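Local coordinates for protein alpha-galactosidase (Lactobacillus brevis, PDB 3MI6) that probably releases terminal, non-reducing alpha-D-galactose residues from alpha-D-galactosides by hydrolysis, at residues D[490-493]-D[494-498]. Sequence-based numbering, arbitrary orientation.
Sequences SRLT and SDQQL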
loop_
_atom_site.group_PDB
_atom_site.type_symbol
_atom_site.label_atom_id
_atom_site.label_comp_id
_atom_site.label_asym_id
_atom_site.label_seq_id
_atom_site.Cartn_x
_atom_site.Cartn_y
_atom_site.Cartn_z
ATOM N N SER D 490 -9.271 -44.085 27.174
ATOM C CA SER D 490 -9.493 -45.527 27.285
ATOM C C SER D 490 -10.989 -45.852 27.231
ATOM O O SER D 490 -11.390 -46.987 26.968
ATOM C CB SER D 490 -8.856 -46.080 28.561
ATOM O OG SER D 490 -9.170 -45.283 29.691
ATOM N N ARG D 491 -11.806 -44.831 27.467
ATOM C CA ARG D 491 -13.256 -44.953 27.450
ATOM C C ARG D 491 -13.787 -45.127 26.036
ATOM O O ARG D 491 -14.925 -45.546 25.835
ATOM C CB ARG D 491 -13.875 -43.700 28.072
ATOM C CG ARG D 491 -15.381 -43.606 27.941
ATOM C CD ARG D 491 -16.038 -44.815 28.589
ATOM N NE ARG D 491 -17.492 -44.719 28.528
ATOM C CZ ARG D 491 -18.255 -44.346 29.549
ATOM N NH1 ARG D 491 -17.686 -44.041 30.714
ATOM N NH2 ARG D 491 -19.577 -44.288 29.408
ATOM N N LEU D 492 -12.970 -44.785 25.053
ATOM C CA LEU D 492 -13.410 -44.836 23.666
ATOM C C LEU D 492 -12.674 -45.963 22.965
ATOM O O LEU D 492 -11.584 -46.350 23.390
ATOM C CB LEU D 492 -13.152 -43.497 22.969
ATOM C CG LEU D 492 -13.752 -42.258 23.647
ATOM C CD1 LEU D 492 -13.222 -40.971 23.028
ATOM C CD2 LEU D 492 -15.276 -42.275 23.595
ATOM N N THR D 493 -13.269 -46.507 21.909
ATOM C CA THR D 493 -12.617 -47.568 21.162
ATOM C C THR D 493 -11.528 -46.984 20.263
ATOM O O THR D 493 -11.286 -45.782 20.272
ATOM C CB THR D 493 -13.629 -48.373 20.341
ATOM O OG1 THR D 493 -14.073 -47.602 19.221
ATOM C CG2 THR D 493 -14.820 -48.734 21.200
ATOM N N SER D 494 -10.858 -47.836 19.498
ATOM C CA SER D 494 -9.802 -47.374 18.611
ATOM C C SER D 494 -10.354 -46.405 17.569
ATOM O O SER D 494 -9.747 -45.377 17.276
ATOM C CB SER D 494 -9.152 -48.566 17.920
ATOM O OG SER D 494 -8.837 -49.567 18.869
ATOM N N ASP D 495 -11.516 -46.749 17.025
ATOM C CA ASP D 495 -12.155 -45.984 15.974
ATOM C C ASP D 495 -12.699 -44.656 16.468
ATOM O O ASP D 495 -12.814 -43.702 15.696
ATOM C CB ASP D 495 -13.303 -46.790 15.377
ATOM C CG ASP D 495 -12.822 -47.907 14.493
ATOM O OD1 ASP D 495 -11.901 -47.652 13.688
ATOM O OD2 ASP D 495 -13.361 -49.035 14.602
ATOM N N GLN D 496 -13.053 -44.597 17.748
ATOM C CA GLN D 496 -13.639 -43.389 18.322
ATOM C C GLN D 496 -12.616 -42.372 18.803
ATOM O O GLN D 496 -12.998 -41.361 19.385
ATOM C CB GLN D 496 -14.534 -43.741 19.499
ATOM C CG GLN D 496 -15.716 -44.573 19.138
ATOM C CD GLN D 496 -16.680 -44.699 20.287
ATOM O OE1 GLN D 496 -16.318 -45.172 21.364
ATOM N NE2 GLN D 496 -17.916 -44.260 20.073
ATOM N N GLN D 497 -11.326 -42.612 18.595
ATOM C CA GLN D 497 -10.340 -41.696 19.177
ATOM C C GLN D 497 -10.404 -40.271 18.605
ATOM O O GLN D 497 -10.112 -39.302 19.299
ATOM C CB GLN D 497 -8.924 -42.270 19.116
ATOM C CG GLN D 497 -8.698 -43.460 20.030
ATOM C CD GLN D 497 -8.904 -43.128 21.490
ATOM O OE1 GLN D 497 -8.431 -42.105 21.977
ATOM N NE2 GLN D 497 -9.608 -43.999 22.202
ATOM N N LEU D 498 -10.807 -40.145 17.350
ATOM C CA LEU D 498 -10.954 -38.833 16.738
ATOM C C LEU D 498 -12.185 -38.110 17.241
ATOM O O LEU D 498 -12.533 -37.050 16.720
ATOM C CB LEU D 498 -11.045 -38.961 15.229
ATOM C CG LEU D 498 -9.781 -39.471 14.568
ATOM C CD1 LEU D 498 -10.054 -39.701 13.119
ATOM C CD2 LEU D 498 -8.653 -38.488 14.768
#
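The side-chain amide of Gln497 meets the Thr493 carbonyl through NE2, donating to Thr493 O at 3.1 Å from above the carbonyl plane, 47° out of it, while that oxygen is tilted 18° from the plane of the amide. A bend at chi2 (-61°) folds the Gln497 chain back over the turn, and its NE2 also binds Ser489 O. The second amide, that of Gln496, presents OE1 to the backbone of Thr493: the nearly straight bond from Thr493 N is long and weak at 3.4 Å. In return Gln496 N makes weak hydrogen bonds to both Thr493 OG1 (3.5 Å) and Thr493 O. This reciprocal pairing resembles a capping box, at the turn before the short 3-10 segment 497-498, in the loop that leads from barrel strand 475-478 to helix 500-518. With an alanine in place of Gln497, Thr493 O and Ser489 O would probably each lose the amide donor that joins them. Leu492 lies across the Gln496 chain at about a right angle, the two CB atoms 3.7 Å apart; both side chains also touch Arg503 of helix 500-518. Ser494 OG makes a weak hydrogen bond to Ala95 O of a neighbouring subunit.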